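Heme peroxidase (Bacteroides thetaiotaomicron, PDB 2GVK) probably catalyses the haem-dependent, peroxide-driven oxidation of dyes and related substrates, as a member of the dye-decolorizing peroxidase family. Local coordinates at residues I13-V17 with S66-G70; Q21-F27 with E141-R146; F49-I53 with F124-L128. One frame throughout, in Å; residues are numbered along the deposited sequence.

Interaction 1 (I13-V17 with S66-G70); sequences IPQDV and SCTMG
Gln15 reaches from the loop that precedes strand 24-32 and pairs its side-chain amide with the backbone of Met69 (a selenomethionine in this model) on strand 66-72, copying with one side chain the two-bond pattern of a neighbouring strand. Met69 N gives its hydrogen to Gln15 OE1 at 2.9 Å, in the carbonyl plane and on a lone pair, with an N-H...O angle of 156°. The return bond, Gln15 NE2 to Met69 O, is longer at 3.2 Å and more bent, and Met69 O sits 24° out of the plane of the Gln15 amide. NE2 has a second acceptor in Pro307 O. CA, CB, CG and CD of Gln15 run nearly straight (chi2 -171°), carrying the amide to the strand, and OE1 also rests 3.2 Å from Thr68 CA. This is the tight, buried part, closed in by Phe49, Tyr309 and Leu312.

Toward Asp16, which is partly exposed, the fit becomes looser. A water bridges the gap between the backbones, accepting from Asp16 N and donating to Cys67 O at 2.7 Å. Beyond it, Ser66 OG donates to Asp16 OD2; the modelled separation is very short, but both residues have alternate conformers, so its exact length is doubtful. Arg114 makes a long, weak ion pair with the same OD2. Thr68 offers a methyl group here, CG2 lying 3.5 Å from Asp16 O, while its OG1 bonds Tyr266 OH. Asp16 itself is the centre of an inverse gamma turn, closed by Val17 N to Gln15 O at 2.8 Å.

The chemistry is thus almost wholly polar: a non-regular loop is fastened to a sheet strand through one water, one less certainly placed carboxylate and one buried amide, whose donor and acceptor are both used.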
loop_
_atom_site.group_PDB
_atom_site.type_symbol
_atom_site.label_atom_id
_atom_site.label_comp_id
_atom_site.label_asym_id
_atom_site.label_seq_id
_atom_site.Cartn_x
_atom_site.Cartn_y
_atom_site.Cartn_z
ATOM N N ILE A 13 -25.851 -7.840 -17.698
ATOM C CA ILE A 13 -24.551 -7.646 -17.074
ATOM C C ILE A 13 -23.734 -8.941 -17.186
ATOM O O ILE A 13 -24.161 -9.987 -16.702
ATOM C CB ILE A 13 -24.697 -7.289 -15.569
ATOM C CG1 ILE A 13 -25.747 -6.187 -15.368
ATOM C CG2 ILE A 13 -23.340 -6.881 -14.971
ATOM C CD1 ILE A 13 -25.492 -4.941 -16.177
ATOM N N PRO A 14 -22.548 -8.871 -17.822
ATOM C CA PRO A 14 -21.721 -10.058 -17.930
ATOM C C PRO A 14 -20.994 -10.375 -16.637
ATOM O O PRO A 14 -20.826 -9.514 -15.783
ATOM C CB PRO A 14 -20.705 -9.676 -18.999
ATOM C CG PRO A 14 -20.545 -8.231 -18.857
ATOM C CD PRO A 14 -21.913 -7.707 -18.468
ATOM N N GLN A 15 -20.599 -11.617 -16.490
ATOM C CA GLN A 15 -19.682 -11.980 -15.445
ATOM C C GLN A 15 -18.322 -11.326 -15.767
ATOM O O GLN A 15 -18.160 -10.718 -16.823
ATOM C CB GLN A 15 -19.547 -13.505 -15.356
ATOM C CG GLN A 15 -20.808 -14.216 -14.816
ATOM C CD GLN A 15 -20.563 -15.677 -14.546
ATOM O OE1 GLN A 15 -19.651 -16.023 -13.815
ATOM N NE2 GLN A 15 -21.450 -16.542 -15.040
ATOM N N ASP A 16 -17.335 -11.526 -14.885
ATOM C CA ASP A 16 -16.047 -10.873 -15.005
ATOM C C ASP A 16 -15.170 -11.584 -16.039
ATOM O O ASP A 16 -14.134 -12.159 -15.701
ATOM C CB ASP A 16 -15.348 -10.850 -13.630
ATOM C CG ASP A 16 -14.158 -9.902 -13.586
ATOM O OD1 ASP A 16 -14.153 -8.897 -14.330
ATOM O OD2 ASP A 16 -13.249 -10.141 -12.769
ATOM N N VAL A 17 -15.545 -11.468 -17.289
ATOM C CA VAL A 17 -14.880 -12.175 -18.352
ATOM C C VAL A 17 -13.839 -11.321 -19.061
ATOM O O VAL A 17 -13.112 -11.801 -19.930
ATOM C CB VAL A 17 -15.909 -12.675 -19.378
ATOM C CG1 VAL A 17 -16.881 -13.637 -18.712
ATOM C CG2 VAL A 17 -16.643 -11.519 -20.010
ATOM N N SER A 66 -12.775 -11.859 -7.639
ATOM C CA SER A 66 -13.609 -12.203 -8.756
ATOM C C SER A 66 -13.763 -13.733 -8.876
ATOM O O SER A 66 -12.839 -14.473 -8.551
ATOM C CB SER A 66 -12.994 -11.655 -10.024
ATOM O OG SER A 66 -13.772 -11.955 -11.132
ATOM N N CYS A 67 -14.930 -14.176 -9.341
ATOM C CA CYS A 67 -15.161 -15.554 -9.696
ATOM C C CYS A 67 -16.081 -15.587 -10.900
ATOM O O CYS A 67 -17.031 -14.809 -10.982
ATOM C CB CYS A 67 -15.782 -16.359 -8.558
ATOM S SG CYS A 67 -15.821 -18.150 -8.872
ATOM N N THR A 68 -15.771 -16.452 -11.845
ATOM C CA THR A 68 -16.682 -16.744 -12.945
ATOM C C THR A 68 -17.073 -18.215 -12.893
ATOM O O THR A 68 -16.299 -19.065 -12.402
ATOM C CB THR A 68 -16.062 -16.432 -14.297
ATOM O OG1 THR A 68 -14.960 -17.284 -14.513
ATOM C CG2 THR A 68 -15.609 -15.027 -14.357
HETATM N N MSE A 69 -18.289 -18.503 -13.371
HETATM C CA MSE A 69 -18.863 -19.824 -13.364
HETATM C C MSE A 69 -19.341 -20.157 -14.763
HETATM O O MSE A 69 -20.102 -19.397 -15.361
HETATM C CB MSE A 69 -20.050 -19.850 -12.413
HETATM C CG MSE A 69 -20.759 -21.190 -12.318
HETATM SE SE MSE A 69 -22.301 -21.084 -11.120
HETATM C CE MSE A 69 -22.736 -22.980 -11.086
ATOM N N GLY A 70 -18.917 -21.307 -15.270
ATOM C CA GLY A 70 -19.291 -21.740 -16.599
ATOM C C GLY A 70 -19.764 -23.174 -16.631
ATOM O O GLY A 70 -19.449 -23.972 -15.734
HETATM O O HOH W 1 -18.088 -12.722 -12.348
#

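Interaction 2 (Q21-F27 with E141-R146); sequences QGENVIF and ETHGFR
An antiparallel beta ladder joins strand 24-32 to strand 136-145, an outermost strand of the chain's large sheet in this ferredoxin-like, dimeric alpha-beta barrel fold. Val25 with Gly144 and Phe27 with Thr142 are hydrogen-bonded pairs; Asn24 with Phe145 and Ile26 with His143 alternate with them as non-hydrogen-bonded pairs. Phe27 N to Thr142 O, at 2.8 Å and 176°, is almost straight, whereas Val25 N to Gly144 O is stretched to 3.1 Å, with the donor well above the carbonyl plane. In the modelled conformer, Val25 CG1 comes against the Gly144 backbone, 3.3 Å from its CA, with chi1 of 65° placing that methyl between the backbone N and carbonyl carbon.

Past the last bridge, Arg146 N still bonds Glu23 O. Glu23, as modelled, bends at chi2 to bring its carboxylate across the Arg146 aliphatic chain, near CB and CD, too far from the guanidinium for a salt bridge. Arg146 NH2 instead binds Asn58 O of the fourth subunit, and NH1 donates to a water that also lies within bonding distance of Gly22 O.

On the face bearing Ile26, the His143 imidazole runs beside that side chain, CD2 4.0 Å from Ile26 CG1, and its NE2 donates to Glu141 OE2 at 2.6 Å, nearly in the ring plane.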
loop_
_atom_site.group_PDB
_atom_site.type_symbol
_atom_site.label_atom_id
_atom_site.label_comp_id
_atom_site.label_asym_id
_atom_site.label_seq_id
_atom_site.Cartn_x
_atom_site.Cartn_y
_atom_site.Cartn_z
ATOM N N GLN A 21 -5.839 -10.369 -14.930
ATOM C CA GLN A 21 -5.393 -11.584 -14.263
ATOM C C GLN A 21 -5.030 -11.313 -12.809
ATOM O O GLN A 21 -4.276 -10.389 -12.505
ATOM C CB GLN A 21 -4.196 -12.190 -14.999
ATOM C CG GLN A 21 -4.275 -12.076 -16.513
ATOM C CD GLN A 21 -2.928 -11.788 -17.147
ATOM O OE1 GLN A 21 -1.893 -11.886 -16.486
ATOM N NE2 GLN A 21 -2.936 -11.434 -18.426
ATOM N N GLY A 22 -5.578 -12.128 -11.915
ATOM C CA GLY A 22 -5.373 -11.967 -10.513
ATOM C C GLY A 22 -3.955 -12.235 -10.098
ATOM O O GLY A 22 -3.130 -12.741 -10.885
ATOM N N GLU A 23 -3.665 -11.904 -8.879
ATOM C CA GLU A 23 -2.377 -12.198 -8.289
ATOM C C GLU A 23 -2.335 -13.678 -7.892
ATOM O O GLU A 23 -1.282 -14.317 -7.942
ATOM C CB GLU A 23 -2.151 -11.312 -7.068
ATOM C CG GLU A 23 -0.736 -11.334 -6.505
ATOM C CD GLU A 23 0.271 -10.670 -7.419
ATOM O OE1 GLU A 23 -0.109 -9.720 -8.128
ATOM O OE2 GLU A 23 1.445 -11.103 -7.435
ATOM N N ASN A 24 -3.496 -14.191 -7.457
ATOM C CA ASN A 24 -3.667 -15.583 -7.024
ATOM C C ASN A 24 -4.884 -16.112 -7.701
ATOM O O ASN A 24 -5.870 -15.409 -7.801
ATOM C CB ASN A 24 -3.862 -15.653 -5.516
ATOM C CG ASN A 24 -2.711 -15.055 -4.771
ATOM O OD1 ASN A 24 -1.688 -15.718 -4.541
ATOM N ND2 ASN A 24 -2.828 -13.773 -4.439
ATOM N N VAL A 25 -4.825 -17.348 -8.168
ATOM C CA VAL A 25 -5.935 -17.917 -8.935
ATOM C C VAL A 25 -6.160 -19.380 -8.622
ATOM O O VAL A 25 -5.241 -20.111 -8.379
ATOM C CB VAL A 25 -5.709 -17.740 -10.497
ATOM C CG1 VAL A 25 -4.512 -18.524 -10.964
ATOM C CG2 VAL A 25 -6.957 -18.150 -11.282
ATOM N N ILE A 26 -7.434 -19.765 -8.597
ATOM C CA ILE A 26 -7.828 -21.150 -8.494
ATOM C C ILE A 26 -8.692 -21.473 -9.685
ATOM O O ILE A 26 -9.632 -20.725 -10.005
ATOM C CB ILE A 26 -8.639 -21.446 -7.214
ATOM C CG1 ILE A 26 -7.803 -21.186 -5.971
ATOM C CG2 ILE A 26 -9.106 -22.890 -7.234
ATOM C CD1 ILE A 26 -8.535 -21.425 -4.679
ATOM N N PHE A 27 -8.308 -22.504 -10.419
ATOM C CA PHE A 27 -9.147 -23.062 -11.514
ATOM C C PHE A 27 -9.680 -24.417 -11.060
ATOM O O PHE A 27 -8.899 -25.341 -10.807
ATOM C CB PHE A 27 -8.349 -23.272 -12.807
ATOM C CG PHE A 27 -7.679 -22.035 -13.331
ATOM C CD1 PHE A 27 -8.347 -21.178 -14.172
ATOM C CD2 PHE A 27 -6.325 -21.807 -13.085
ATOM C CE1 PHE A 27 -7.686 -20.087 -14.729
ATOM C CE2 PHE A 27 -5.692 -20.723 -13.615
ATOM C CZ PHE A 27 -6.373 -19.883 -14.470
ATOM N N GLU A 141 -8.111 -29.424 -10.205
ATOM C CA GLU A 141 -7.903 -28.159 -9.486
ATOM C C GLU A 141 -6.475 -27.732 -9.667
ATOM O O GLU A 141 -5.549 -28.515 -9.431
ATOM C CB GLU A 141 -8.217 -28.293 -7.999
ATOM C CG GLU A 141 -8.033 -26.995 -7.224
ATOM C CD GLU A 141 -8.607 -27.045 -5.791
ATOM O OE1 GLU A 141 -9.480 -27.901 -5.511
ATOM O OE2 GLU A 141 -8.146 -26.240 -4.942
ATOM N N THR A 142 -6.297 -26.532 -10.177
ATOM C CA THR A 142 -4.982 -25.969 -10.369
ATOM C C THR A 142 -4.910 -24.608 -9.707
ATOM O O THR A 142 -5.840 -23.778 -9.827
ATOM C CB THR A 142 -4.639 -25.837 -11.875
ATOM O OG1 THR A 142 -4.678 -27.135 -12.495
ATOM C CG2 THR A 142 -3.258 -25.244 -12.064
ATOM N N HIS A 143 -3.823 -24.381 -8.977
ATOM C CA HIS A 143 -3.577 -23.100 -8.356
ATOM C C HIS A 143 -2.522 -22.363 -9.129
ATOM O O HIS A 143 -1.460 -22.902 -9.400
ATOM C CB HIS A 143 -3.117 -23.284 -6.927
ATOM C CG HIS A 143 -4.089 -24.013 -6.074
ATOM N ND1 HIS A 143 -3.742 -24.576 -4.871
ATOM C CD2 HIS A 143 -5.385 -24.332 -6.279
ATOM C CE1 HIS A 143 -4.800 -25.178 -4.351
ATOM N NE2 HIS A 143 -5.806 -25.049 -5.191
ATOM N N GLY A 144 -2.800 -21.114 -9.451
ATOM C CA GLY A 144 -1.865 -20.288 -10.216
ATOM C C GLY A 144 -1.457 -19.038 -9.473
ATOM O O GLY A 144 -2.008 -18.709 -8.412
ATOM N N PHE A 145 -0.458 -18.350 -10.007
ATOM C CA PHE A 145 0.065 -17.142 -9.382
ATOM C C PHE A 145 0.561 -16.212 -10.441
ATOM O O PHE A 145 1.028 -16.655 -11.490
ATOM C CB PHE A 145 1.221 -17.490 -8.427
ATOM C CG PHE A 145 2.310 -18.303 -9.065
ATOM C CD1 PHE A 145 2.240 -19.678 -9.091
ATOM C CD2 PHE A 145 3.389 -17.680 -9.685
ATOM C CE1 PHE A 145 3.228 -20.419 -9.723
ATOM C CE2 PHE A 145 4.355 -18.404 -10.292
ATOM C CZ PHE A 145 4.286 -19.774 -10.317
ATOM N N ARG A 146 0.497 -14.918 -10.162
ATOM C CA ARG A 146 1.130 -13.923 -11.019
ATOM C C ARG A 146 2.628 -13.984 -10.791
ATOM O O ARG A 146 3.106 -14.078 -9.647
ATOM C CB ARG A 146 0.595 -12.534 -10.709
ATOM C CG ARG A 146 1.010 -11.479 -11.697
ATOM C CD ARG A 146 0.370 -10.133 -11.341
ATOM N NE ARG A 146 0.990 -9.014 -12.070
ATOM C CZ ARG A 146 0.658 -8.679 -13.281
ATOM N NH1 ARG A 146 -0.242 -9.383 -13.919
ATOM N NH2 ARG A 146 1.257 -7.653 -13.887
HETATM O O HOH W 2 -1.622 -11.970 -13.116
HETATM O O HOH W 3 2.446 -14.000 -7.078
HETATM O O HOH W 4 -0.929 -18.148 -5.340
#

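Interaction 3 (F49-I53 with F124-L128); sequences FSAMI and FASIL
Met52, a selenomethionine in this model, lays its terminal methyl over the face of the Phe124 ring, a CH-pi and Met-aromatic contact between helices 38-59 and 118-131, which pack against the same sheet. Segments 49-53 and 124-128 run near-antiparallel. Met52 CE stands 3.6 Å from the ring centroid and only 9° off the normal, while SE sits obliquely, farther out. A turn at chi3 (63°) folds the methyl back over the ring after an extended CA-CB-CG-SE run. The root of the same side chain presses on the ring's rim, with Met52 CB 3.4 Å from Phe124 CE2.

The short helical segments keep their axes 11.6 Å apart, so long side chains must span the gap. Phe124 does so with CG anti to its backbone N, which sends the ring across to the partner helix. At its edge it meets Phe49 and Ile53. The two phenyl planes stand almost perpendicular (87°) with centroids 5.8 Å apart, touching where Phe49 CE1 approaches Phe124 CZ. Phe65 adds a further aromatic neighbour, and Cys67 of strand 66-72 touches both phenylalanines.

The Met52 methyl also touches aliphatic groups: CE lies 3.6 Å from Ile127 CG2, in the modelled conformer, and 3.9 Å from Leu128 CD2.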
loop_
_atom_site.group_PDB
_atom_site.type_symbol
_atom_site.label_atom_id
_atom_site.label_comp_id
_atom_site.label_asym_id
_atom_site.label_seq_id
_atom_site.Cartn_x
_atom_site.Cartn_y
_atom_site.Cartn_z
ATOM N N PHE A 49 -24.810 -17.074 -6.495
ATOM C CA PHE A 49 -23.451 -16.763 -6.994
ATOM C C PHE A 49 -23.093 -15.286 -6.873
ATOM O O PHE A 49 -22.054 -14.945 -6.320
ATOM C CB PHE A 49 -23.307 -17.212 -8.439
ATOM C CG PHE A 49 -21.876 -17.224 -8.937
ATOM C CD1 PHE A 49 -20.956 -18.132 -8.438
ATOM C CD2 PHE A 49 -21.470 -16.346 -9.906
ATOM C CE1 PHE A 49 -19.653 -18.164 -8.929
ATOM C CE2 PHE A 49 -20.188 -16.384 -10.394
ATOM C CZ PHE A 49 -19.275 -17.281 -9.881
ATOM N N SER A 50 -23.968 -14.407 -7.358
ATOM C CA SER A 50 -23.687 -12.981 -7.279
ATOM C C SER A 50 -23.680 -12.501 -5.802
ATOM O O SER A 50 -22.910 -11.639 -5.452
ATOM C CB SER A 50 -24.682 -12.167 -8.120
ATOM O OG SER A 50 -25.988 -12.305 -7.629
ATOM N N ALA A 51 -24.497 -13.129 -4.946
ATOM C CA ALA A 51 -24.473 -12.842 -3.497
ATOM C C ALA A 51 -23.122 -13.224 -2.857
ATOM O O ALA A 51 -22.609 -12.518 -1.986
ATOM C CB ALA A 51 -25.601 -13.576 -2.795
HETATM N N MSE A 52 -22.568 -14.362 -3.271
HETATM C CA MSE A 52 -21.282 -14.801 -2.754
HETATM C C MSE A 52 -20.180 -13.811 -3.161
HETATM O O MSE A 52 -19.291 -13.498 -2.365
HETATM C CB MSE A 52 -20.950 -16.190 -3.259
HETATM C CG MSE A 52 -21.854 -17.293 -2.687
HETATM SE SE MSE A 52 -21.496 -19.022 -3.517
HETATM C CE MSE A 52 -19.608 -19.226 -2.915
ATOM N N ILE A 53 -20.252 -13.313 -4.402
ATOM C CA ILE A 53 -19.314 -12.309 -4.871
ATOM C C ILE A 53 -19.523 -10.999 -4.124
ATOM O O ILE A 53 -18.542 -10.362 -3.694
ATOM C CB ILE A 53 -19.431 -12.095 -6.401
ATOM C CG1 ILE A 53 -19.033 -13.385 -7.131
ATOM C CG2 ILE A 53 -18.579 -10.904 -6.852
ATOM C CD1 ILE A 53 -19.387 -13.402 -8.601
ATOM N N PHE A 124 -13.948 -18.654 -0.850
ATOM C CA PHE A 124 -15.012 -18.817 -1.824
ATOM C C PHE A 124 -15.112 -20.282 -2.271
ATOM O O PHE A 124 -16.188 -20.863 -2.294
ATOM C CB PHE A 124 -14.735 -17.909 -3.030
ATOM C CG PHE A 124 -15.947 -17.678 -3.927
ATOM C CD1 PHE A 124 -16.260 -18.577 -4.919
ATOM C CD2 PHE A 124 -16.756 -16.532 -3.770
ATOM C CE1 PHE A 124 -17.333 -18.349 -5.766
ATOM C CE2 PHE A 124 -17.805 -16.304 -4.601
ATOM C CZ PHE A 124 -18.096 -17.203 -5.616
ATOM N N ALA A 125 -13.972 -20.877 -2.592
ATOM C CA ALA A 125 -13.949 -22.240 -3.041
ATOM C C ALA A 125 -14.470 -23.222 -1.978
ATOM O O ALA A 125 -15.113 -24.200 -2.314
ATOM C CB ALA A 125 -12.533 -22.627 -3.494
ATOM N N SER A 126 -14.195 -22.949 -0.703
ATOM C CA SER A 126 -14.646 -23.822 0.366
ATOM C C SER A 126 -16.176 -23.789 0.474
ATOM O O SER A 126 -16.805 -24.806 0.747
ATOM C CB SER A 126 -13.983 -23.446 1.710
ATOM O OG SER A 126 -14.531 -22.261 2.256
ATOM N N ILE A 127 -16.762 -22.626 0.236
ATOM C CA ILE A 127 -18.206 -22.504 0.292
ATOM C C ILE A 127 -18.838 -23.260 -0.897
ATOM O O ILE A 127 -19.830 -23.951 -0.727
ATOM C CB ILE A 127 -18.637 -21.038 0.352
ATOM C CG1 ILE A 127 -18.177 -20.424 1.701
ATOM C CG2 ILE A 127 -20.138 -20.918 0.202
ATOM C CD1 ILE A 127 -18.148 -18.933 1.722
ATOM N N LEU A 128 -18.194 -23.192 -2.071
ATOM C CA LEU A 128 -18.640 -23.985 -3.244
ATOM C C LEU A 128 -18.593 -25.484 -2.918
ATOM O O LEU A 128 -19.517 -26.226 -3.235
ATOM C CB LEU A 128 -17.763 -23.700 -4.472
ATOM C CG LEU A 128 -17.853 -22.312 -5.071
ATOM C CD1 LEU A 128 -16.809 -22.158 -6.181
ATOM C CD2 LEU A 128 -19.246 -22.029 -5.603
#

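All three interactions belong to the N-terminal half of the Dyp-type peroxidase chain, yet each joins different elements. Interaction 2 is within the sheet, made by backbone bonds; it is partly buried, its loop end meeting water and the fourth subunit, and its strands the third. Interaction 3 is buried and wholly apolar, between two helices that lie on that sheet. Interaction 1, also buried but polar, ties an irregular loop to strand 66-72. Interactions 1 and 3 touch directly: Cys67 SG packs on Phe124 CE1, and Gln15 OE1 on Phe49 CE2, both at 3.5 Å. Interaction 2 lies about 16 Å from interaction 3, centre to centre, without touching it, though both reach the third subunit.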